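Local coordinates for protein CymD (Pseudomonas putida, PDB 6Z34) that forms an outer-membrane channel of the FadL family that takes up monoaromatic hydrocarbons, probably releasing them laterally through the barrel wall into the membrane, at residues Ile52-Leu57 and Asn77-Ala82; Thr231-Val236 and His288-Gln293; Phe397-Gly402 and Ile426-Ser431. All blocks are in the same frame, centred on the assembly; numbering follows the deposited sequence.

Interaction 1 of 3, residues Ile52-Leu57 and Asn77-Ala82; sequences IITAEL and NGPYVA
Ile53 and Tyr80 form an antiparallel hydrogen-bonded pair, and most of the polar contact rests on their backbones. Ile53 N gives a bond to Tyr80 O at 2.8 Å, and Tyr80 N returns one of the same length to Ile53 O, each with 161° at the hydrogen. Beyond this pair the regular pairing slips, and Ala55 N reaches Asn77 O only weakly, at 3.4 Å, where residues 77-79 are still loop. Ile52 CA adds a CH contact of 3.2 Å to Tyr80 O, which thus meets two donors. This is the start of the second strand of a FadL-type beta barrel, probably toward the extracellular end, where strand 80-91 begins after the long connection from strand 43-58. Among the side chains, Tyr80 CG lies anti to its own carbonyl carbon (chi1 -62°), which turns the ring edge to Ile53 O, with CD2 at 3.5 Å; its OH bonds Asn76 O. Thr54 reaches over Pro79 with its methyl, CG2 lying 3.8 Å from Pro79 CA. Ile52 CG2 and Pro79 CB approach to 4.4 Å. Ile53 and Tyr80 share one face of the sheet, where Phe4 touches Ile53; Ile52 and Val81 share the other.

Interaction 2 of 3, residues Thr231-Val236 and His288-Gln293; sequences TPKTRV and HEFSDQ
Two turns of the FadL-type barrel, on what strand order suggests is the periplasmic rim, meet where strand 234-259 starts and strand 281-289 runs out. Thr234 and His288 are an antiparallel non-hydrogen-bonded pair, and their side chains share a hydrogen bond that either could donate: Thr234 OG1 comes to the edge of the imidazole, near its plane, 2.5 Å from His288 ND1, a very short length doubtful in detail at this resolution. His288 CG is anti to the backbone N (chi1 -171°), which swings ND1 over to the threonine. Beside it Glu289 N bonds Lys233 O at 2.9 Å. Lys233, bent at chi2 and chi3, folds over the histidine, its CB 3.6 Å from His288 CE1, and its NZ ends in a weak bond of 3.4 Å to Phe290 O. On the other face Arg235 and Glu289 form a long salt bridge, NH2 to OE2 at 3.5 Å, their planes 56° apart. A water bridges the same two groups, accepting from Arg235 NH1 at 2.8 Å and donating to Glu289 OE2 at 3.1 Å. Arg235 NH1 also binds Ala22 O. With Lys233 NZ close by, a positive charge on His288 would probably be disfavoured.

Interaction 3 of 3, residues Phe397-Gly402 and Ile426-Ser431; sequences FSLAYG and IVTSIS
Chi1 of Phe397 is 172°, placing CG trans to the backbone N and carrying the ring across to Thr428; the threonine methyl, likewise trans to its own N, comes up to meet it, CG2 to Phe397 CE1 at 3.4 Å. Ile430 CD1 meets the same ring at its edge and lies 3.8 Å from Phe397 CB. With an alanine in place of Phe397, Thr428 CG2 and Ile430 CD1 are likely to lose the ring they both pack on, opening a gap. Further along, Leu399 CD1 touches Ile426 CG2 at 3.8 Å, and Ile426 CG1 sits over one face of the Tyr401 ring, offset toward its rim. Beneath, two hydrogen-bonded pairs join the strands: Ser429 N to Ser398 O at 2.8 Å, returned weakly by Ser398 N to Ser429 O, and Val427 N to Ala400 O at 2.9 Å, returned by Ala400 N to Val427 O. On the face of Ser398 and Ser429 the two CB atoms press to 3.5 Å. That face is buried against helix 10-15 of the N-terminal plug: Ser398 OG bonds Pro11 O, and Gln14 touches Ser398, Val427 and Ser429. Ser429 OG binds Asp51 of the adjacent wall strand 43-58.

All three contacts belong to the barrel wall or to the turns at its ends; along the chain interaction 1 closes before interaction 2 opens, and interaction 2 before interaction 3. Interactions 1 and 3 sit side by side, centres about 11 Å apart, because strand 43-58 pairs with strand 422-437: Ile52 N lies 2.7 Å from Thr428 O. Together they line up four adjacent strands, 80-91, 43-58, 422-437 and 393-404, across the seam where the first and last strands close the barrel. Interaction 2 stands apart at one rim, its centre about 36 Å from that of interaction 1 and 26 Å from that of interaction 3. The N-terminal region reaches all three, through Phe4, Pro11, Gln14 and Ala22.

Interaction 1 of 3, residues Ile52-Leu57 and Asn77-Ala82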
loop_
_atom_site.group_PDB
_atom_site.type_symbol
_atom_site.label_atom_id
_atom_site.label_comp_id
_atom_site.label_asym_id
_atom_site.label_seq_id
_atom_site.Cartn_x
_atom_site.Cartn_y
_atom_site.Cartn_z
ATOM N N ILE A 52 3.832 11.487 -4.486
ATOM C CA ILE A 52 4.190 12.497 -3.507
ATOM C C ILE A 52 2.948 12.723 -2.665
ATOM O O ILE A 52 1.976 13.340 -3.127
ATOM C CB ILE A 52 4.660 13.797 -4.169
ATOM C CG1 ILE A 52 5.632 13.478 -5.311
ATOM C CG2 ILE A 52 5.287 14.696 -3.148
ATOM C CD1 ILE A 52 6.418 14.648 -5.781
ATOM N N ILE A 53 2.964 12.204 -1.443
ATOM C CA ILE A 53 1.808 12.213 -0.565
ATOM C C ILE A 53 2.063 13.219 0.544
ATOM O O ILE A 53 3.003 13.056 1.330
ATOM C CB ILE A 53 1.535 10.820 0.017
ATOM C CG1 ILE A 53 1.259 9.836 -1.114
ATOM C CG2 ILE A 53 0.355 10.883 1.025
ATOM C CD1 ILE A 53 2.160 8.619 -1.110
ATOM N N THR A 54 1.230 14.254 0.604
ATOM C CA THR A 54 1.166 15.170 1.731
ATOM C C THR A 54 -0.183 15.011 2.420
ATOM O O THR A 54 -1.226 14.956 1.758
ATOM C CB THR A 54 1.358 16.616 1.278
ATOM O OG1 THR A 54 0.453 16.898 0.203
ATOM C CG2 THR A 54 2.791 16.831 0.807
ATOM N N ALA A 55 -0.163 14.931 3.743
ATOM C CA ALA A 55 -1.378 14.720 4.509
ATOM C C ALA A 55 -1.545 15.818 5.549
ATOM O O ALA A 55 -0.596 16.526 5.894
ATOM C CB ALA A 55 -1.372 13.351 5.186
ATOM N N GLU A 56 -2.778 15.952 6.036
ATOM C CA GLU A 56 -3.136 16.953 7.030
ATOM C C GLU A 56 -4.244 16.372 7.892
ATOM O O GLU A 56 -5.116 15.659 7.393
ATOM C CB GLU A 56 -3.604 18.266 6.384
ATOM C CG GLU A 56 -4.644 19.035 7.202
ATOM C CD GLU A 56 -5.472 19.992 6.364
ATOM O OE1 GLU A 56 -4.990 20.432 5.295
ATOM O OE2 GLU A 56 -6.609 20.304 6.777
ATOM N N LEU A 57 -4.215 16.679 9.182
ATOM C CA LEU A 57 -5.198 16.118 10.093
ATOM C C LEU A 57 -5.673 17.206 11.040
ATOM O O LEU A 57 -4.874 17.768 11.793
ATOM C CB LEU A 57 -4.605 14.930 10.851
ATOM C CG LEU A 57 -5.194 14.518 12.183
ATOM C CD1 LEU A 57 -6.665 14.196 12.017
ATOM C CD2 LEU A 57 -4.441 13.287 12.645
ATOM N N ASN A 77 3.198 15.500 8.504
ATOM C CA ASN A 77 2.458 15.871 7.305
ATOM C C ASN A 77 3.354 15.922 6.078
ATOM O O ASN A 77 2.852 15.803 4.954
ATOM C CB ASN A 77 1.775 17.227 7.505
ATOM C CG ASN A 77 2.654 18.231 8.225
ATOM O OD1 ASN A 77 3.882 18.153 8.177
ATOM N ND2 ASN A 77 2.022 19.187 8.895
ATOM N N GLY A 78 4.666 16.064 6.283
ATOM C CA GLY A 78 5.617 16.376 5.241
ATOM C C GLY A 78 5.566 15.458 4.043
ATOM O O GLY A 78 5.019 14.351 4.092
ATOM N N PRO A 79 6.148 15.914 2.933
ATOM C CA PRO A 79 6.084 15.145 1.684
ATOM C C PRO A 79 6.652 13.742 1.810
ATOM O O PRO A 79 7.857 13.568 2.008
ATOM C CB PRO A 79 6.917 15.991 0.713
ATOM C CG PRO A 79 6.847 17.365 1.256
ATOM C CD PRO A 79 6.840 17.200 2.752
ATOM N N TYR A 80 5.790 12.736 1.711
ATOM C CA TYR A 80 6.234 11.365 1.517
ATOM C C TYR A 80 6.383 11.106 0.024
ATOM O O TYR A 80 5.544 11.520 -0.780
ATOM C CB TYR A 80 5.249 10.383 2.143
ATOM C CG TYR A 80 5.120 10.571 3.639
ATOM C CD1 TYR A 80 6.109 10.117 4.500
ATOM C CD2 TYR A 80 4.024 11.225 4.188
ATOM C CE1 TYR A 80 6.004 10.292 5.859
ATOM C CE2 TYR A 80 3.911 11.407 5.558
ATOM C CZ TYR A 80 4.907 10.937 6.384
ATOM O OH TYR A 80 4.818 11.106 7.745
ATOM N N VAL A 81 7.473 10.443 -0.343
ATOM C CA VAL A 81 7.812 10.174 -1.728
ATOM C C VAL A 81 7.890 8.668 -1.895
ATOM O O VAL A 81 8.653 8.001 -1.185
ATOM C CB VAL A 81 9.134 10.844 -2.137
ATOM C CG1 VAL A 81 9.423 10.562 -3.565
ATOM C CG2 VAL A 81 9.034 12.337 -1.956
ATOM N N ALA A 82 7.106 8.137 -2.834
ATOM C CA ALA A 82 7.096 6.710 -3.145
ATOM C C ALA A 82 7.479 6.499 -4.604
ATOM O O ALA A 82 6.655 6.749 -5.500
ATOM C CB ALA A 82 5.713 6.122 -2.872
#

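Interaction 2 of 3, residues Thr231-Val236 and His288-Gln293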
loop_
_atom_site.group_PDB
_atom_site.type_symbol
_atom_site.label_atom_id
_atom_site.label_comp_id
_atom_site.label_asym_id
_atom_site.label_seq_id
_atom_site.Cartn_x
_atom_site.Cartn_y
_atom_site.Cartn_z
ATOM N N THR A 231 -17.590 -7.825 -25.586
ATOM C CA THR A 231 -18.163 -6.941 -26.583
ATOM C C THR A 231 -17.043 -6.103 -27.176
ATOM O O THR A 231 -16.055 -5.818 -26.491
ATOM C CB THR A 231 -19.234 -6.049 -25.935
ATOM O OG1 THR A 231 -20.457 -6.779 -25.847
ATOM C CG2 THR A 231 -19.456 -4.742 -26.689
ATOM N N PRO A 232 -17.137 -5.742 -28.454
ATOM C CA PRO A 232 -16.069 -4.927 -29.054
ATOM C C PRO A 232 -15.734 -3.663 -28.277
ATOM O O PRO A 232 -14.582 -3.228 -28.310
ATOM C CB PRO A 232 -16.622 -4.609 -30.453
ATOM C CG PRO A 232 -18.090 -4.980 -30.392
ATOM C CD PRO A 232 -18.138 -6.132 -29.457
ATOM N N LYS A 233 -16.684 -3.059 -27.569
ATOM C CA LYS A 233 -16.388 -1.845 -26.821
ATOM C C LYS A 233 -16.239 -2.076 -25.318
ATOM O O LYS A 233 -15.782 -1.173 -24.608
ATOM C CB LYS A 233 -17.475 -0.793 -27.076
ATOM C CG LYS A 233 -17.814 -0.638 -28.546
ATOM C CD LYS A 233 -18.032 0.810 -28.941
ATOM C CE LYS A 233 -19.358 1.339 -28.444
ATOM N NZ LYS A 233 -19.634 2.701 -29.003
ATOM N N THR A 234 -16.598 -3.253 -24.816
ATOM C CA THR A 234 -16.690 -3.488 -23.385
ATOM C C THR A 234 -15.795 -4.654 -23.010
ATOM O O THR A 234 -15.994 -5.774 -23.490
ATOM C CB THR A 234 -18.131 -3.762 -22.958
ATOM O OG1 THR A 234 -18.866 -2.531 -22.976
ATOM C CG2 THR A 234 -18.155 -4.333 -21.545
ATOM N N ARG A 235 -14.805 -4.379 -22.167
ATOM C CA ARG A 235 -13.904 -5.384 -21.633
ATOM C C ARG A 235 -14.194 -5.531 -20.151
ATOM O O ARG A 235 -14.503 -4.547 -19.469
ATOM C CB ARG A 235 -12.436 -4.978 -21.869
ATOM C CG ARG A 235 -11.380 -5.984 -21.407
ATOM C CD ARG A 235 -9.968 -5.472 -21.699
ATOM N NE ARG A 235 -9.876 -4.802 -22.994
ATOM C CZ ARG A 235 -9.671 -3.495 -23.155
ATOM N NH1 ARG A 235 -9.534 -2.703 -22.096
ATOM N NH2 ARG A 235 -9.608 -2.981 -24.378
ATOM N N VAL A 236 -14.136 -6.761 -19.657
ATOM C CA VAL A 236 -14.330 -7.004 -18.237
ATOM C C VAL A 236 -13.053 -7.641 -17.689
ATOM O O VAL A 236 -12.345 -8.366 -18.400
ATOM C CB VAL A 236 -15.592 -7.870 -17.986
ATOM C CG1 VAL A 236 -15.474 -9.218 -18.642
ATOM C CG2 VAL A 236 -15.843 -8.035 -16.511
ATOM N N HIS A 288 -15.235 0.512 -20.884
ATOM C CA HIS A 288 -16.077 0.727 -22.049
ATOM C C HIS A 288 -15.470 1.861 -22.855
ATOM O O HIS A 288 -15.354 2.986 -22.359
ATOM C CB HIS A 288 -17.523 1.053 -21.651
ATOM C CG HIS A 288 -18.470 1.083 -22.810
ATOM N ND1 HIS A 288 -18.896 -0.059 -23.454
ATOM C CD2 HIS A 288 -19.064 2.120 -23.449
ATOM C CE1 HIS A 288 -19.713 0.274 -24.438
ATOM N NE2 HIS A 288 -19.834 1.589 -24.454
ATOM N N GLU A 289 -15.070 1.564 -24.079
ATOM C CA GLU A 289 -14.378 2.520 -24.930
ATOM C C GLU A 289 -15.335 2.888 -26.062
ATOM O O GLU A 289 -15.431 2.171 -27.056
ATOM C CB GLU A 289 -13.055 1.927 -25.438
ATOM C CG GLU A 289 -11.979 1.867 -24.362
ATOM C CD GLU A 289 -10.876 0.839 -24.627
ATOM O OE1 GLU A 289 -10.603 0.523 -25.805
ATOM O OE2 GLU A 289 -10.276 0.353 -23.639
ATOM N N PHE A 290 -16.065 4.000 -25.889
ATOM C CA PHE A 290 -16.985 4.466 -26.923
ATOM C C PHE A 290 -16.268 4.756 -28.238
ATOM O O PHE A 290 -16.907 4.788 -29.298
ATOM C CB PHE A 290 -17.722 5.730 -26.476
ATOM C CG PHE A 290 -18.554 5.562 -25.232
ATOM C CD1 PHE A 290 -19.820 5.004 -25.296
ATOM C CD2 PHE A 290 -18.079 5.990 -23.999
ATOM C CE1 PHE A 290 -20.592 4.867 -24.152
ATOM C CE2 PHE A 290 -18.846 5.855 -22.853
ATOM C CZ PHE A 290 -20.105 5.292 -22.932
ATOM N N SER A 291 -14.965 4.980 -28.175
ATOM C CA SER A 291 -14.082 5.249 -29.298
ATOM C C SER A 291 -12.681 5.192 -28.719
ATOM O O SER A 291 -12.507 5.012 -27.513
ATOM C CB SER A 291 -14.375 6.601 -29.941
ATOM O OG SER A 291 -14.007 7.652 -29.072
ATOM N N ASP A 292 -11.678 5.345 -29.572
ATOM C CA ASP A 292 -10.328 5.434 -29.038
ATOM C C ASP A 292 -10.115 6.732 -28.277
ATOM O O ASP A 292 -9.196 6.817 -27.456
ATOM C CB ASP A 292 -9.300 5.294 -30.162
ATOM C CG ASP A 292 -8.877 3.857 -30.380
ATOM O OD1 ASP A 292 -9.523 3.168 -31.186
ATOM O OD2 ASP A 292 -7.908 3.406 -29.733
ATOM N N GLN A 293 -10.968 7.724 -28.500
ATOM C CA GLN A 293 -10.780 9.042 -27.923
ATOM C C GLN A 293 -11.478 9.217 -26.575
ATOM O O GLN A 293 -11.216 10.213 -25.891
ATOM C CB GLN A 293 -11.267 10.109 -28.915
ATOM C CG GLN A 293 -10.817 9.873 -30.362
ATOM C CD GLN A 293 -10.101 11.072 -30.958
ATOM O OE1 GLN A 293 -10.376 12.218 -30.593
ATOM N NE2 GLN A 293 -9.178 10.817 -31.883
HETATM O O HOH W 1 -7.761 -0.554 -22.090
#

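Interaction 3 of 3, residues Phe397-Gly402 and Ile426-Ser431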
loop_
_atom_site.group_PDB
_atom_site.type_symbol
_atom_site.label_atom_id
_atom_site.label_comp_id
_atom_site.label_asym_id
_atom_site.label_seq_id
_atom_site.Cartn_x
_atom_site.Cartn_y
_atom_site.Cartn_z
ATOM N N PHE A 397 0.493 12.420 -15.357
ATOM C CA PHE A 397 0.433 13.205 -14.136
ATOM C C PHE A 397 -0.945 13.094 -13.510
ATOM O O PHE A 397 -1.959 13.092 -14.207
ATOM C CB PHE A 397 0.751 14.678 -14.380
ATOM C CG PHE A 397 0.518 15.546 -13.177
ATOM C CD1 PHE A 397 1.495 15.678 -12.210
ATOM C CD2 PHE A 397 -0.678 16.227 -13.012
ATOM C CE1 PHE A 397 1.289 16.479 -11.101
ATOM C CE2 PHE A 397 -0.893 17.025 -11.897
ATOM C CZ PHE A 397 0.093 17.151 -10.945
ATOM N N SER A 398 -0.970 13.086 -12.179
ATOM C CA SER A 398 -2.169 12.751 -11.426
ATOM C C SER A 398 -2.218 13.561 -10.135
ATOM O O SER A 398 -1.196 13.739 -9.465
ATOM C CB SER A 398 -2.181 11.260 -11.101
ATOM O OG SER A 398 -3.483 10.791 -10.885
ATOM N N LEU A 399 -3.413 14.024 -9.785
ATOM C CA LEU A 399 -3.675 14.683 -8.515
ATOM C C LEU A 399 -4.950 14.109 -7.908
ATOM O O LEU A 399 -5.981 14.035 -8.583
ATOM C CB LEU A 399 -3.804 16.190 -8.702
ATOM C CG LEU A 399 -3.708 16.994 -7.413
ATOM C CD1 LEU A 399 -2.266 17.058 -6.938
ATOM C CD2 LEU A 399 -4.272 18.384 -7.633
ATOM N N ALA A 400 -4.883 13.710 -6.636
ATOM C CA ALA A 400 -6.036 13.127 -5.959
ATOM C C ALA A 400 -6.195 13.740 -4.576
ATOM O O ALA A 400 -5.237 13.779 -3.797
ATOM C CB ALA A 400 -5.899 11.604 -5.845
ATOM N N TYR A 401 -7.401 14.202 -4.269
ATOM C CA TYR A 401 -7.735 14.777 -2.970
ATOM C C TYR A 401 -8.689 13.831 -2.260
ATOM O O TYR A 401 -9.786 13.579 -2.757
ATOM C CB TYR A 401 -8.366 16.162 -3.129
ATOM C CG TYR A 401 -8.423 17.008 -1.860
ATOM C CD1 TYR A 401 -8.744 16.450 -0.620
ATOM C CD2 TYR A 401 -8.172 18.373 -1.908
ATOM C CE1 TYR A 401 -8.808 17.227 0.528
ATOM C CE2 TYR A 401 -8.232 19.160 -0.761
ATOM C CZ TYR A 401 -8.550 18.580 0.449
ATOM O OH TYR A 401 -8.605 19.366 1.579
ATOM N N GLY A 402 -8.273 13.319 -1.100
ATOM C CA GLY A 402 -9.118 12.469 -0.280
ATOM C C GLY A 402 -9.464 13.076 1.070
ATOM O O GLY A 402 -8.748 13.947 1.577
ATOM N N ILE A 426 -3.492 14.706 -0.127
ATOM C CA ILE A 426 -3.260 15.022 -1.530
ATOM C C ILE A 426 -2.132 14.137 -2.034
ATOM O O ILE A 426 -1.021 14.157 -1.485
ATOM C CB ILE A 426 -2.918 16.506 -1.728
ATOM C CG1 ILE A 426 -4.119 17.378 -1.367
ATOM C CG2 ILE A 426 -2.465 16.757 -3.151
ATOM C CD1 ILE A 426 -3.927 18.844 -1.672
ATOM N N VAL A 427 -2.411 13.372 -3.082
ATOM C CA VAL A 427 -1.449 12.461 -3.681
ATOM C C VAL A 427 -1.167 12.977 -5.086
ATOM O O VAL A 427 -2.056 12.970 -5.952
ATOM C CB VAL A 427 -1.972 11.020 -3.724
ATOM C CG1 VAL A 427 -0.947 10.101 -4.379
ATOM C CG2 VAL A 427 -2.308 10.543 -2.334
ATOM N N THR A 428 0.056 13.439 -5.308
ATOM C CA THR A 428 0.518 13.852 -6.617
ATOM C C THR A 428 1.303 12.705 -7.233
ATOM O O THR A 428 2.225 12.171 -6.605
ATOM C CB THR A 428 1.398 15.095 -6.524
ATOM O OG1 THR A 428 0.640 16.169 -5.971
ATOM C CG2 THR A 428 1.873 15.503 -7.903
ATOM N N SER A 429 0.955 12.341 -8.462
ATOM C CA SER A 429 1.544 11.187 -9.124
ATOM C C SER A 429 2.044 11.595 -10.501
ATOM O O SER A 429 1.316 12.214 -11.287
ATOM C CB SER A 429 0.533 10.048 -9.238
ATOM O OG SER A 429 1.166 8.809 -9.490
ATOM N N ILE A 430 3.281 11.237 -10.796
ATOM C CA ILE A 430 3.929 11.656 -12.021
ATOM C C ILE A 430 4.784 10.495 -12.511
ATOM O O ILE A 430 5.425 9.805 -11.714
ATOM C CB ILE A 430 4.738 12.946 -11.774
ATOM C CG1 ILE A 430 5.455 13.412 -13.049
ATOM C CG2 ILE A 430 5.691 12.756 -10.625
ATOM C CD1 ILE A 430 4.548 14.173 -14.011
ATOM N N SER A 431 4.743 10.232 -13.816
ATOM C CA SER A 431 5.530 9.138 -14.369
ATOM C C SER A 431 5.995 9.477 -15.778
ATOM O O SER A 431 5.399 10.294 -16.480
ATOM C CB SER A 431 4.751 7.820 -14.387
ATOM O OG SER A 431 3.879 7.777 -15.496
HETATM O O HOH W 2 -2.588 10.953 -7.866
#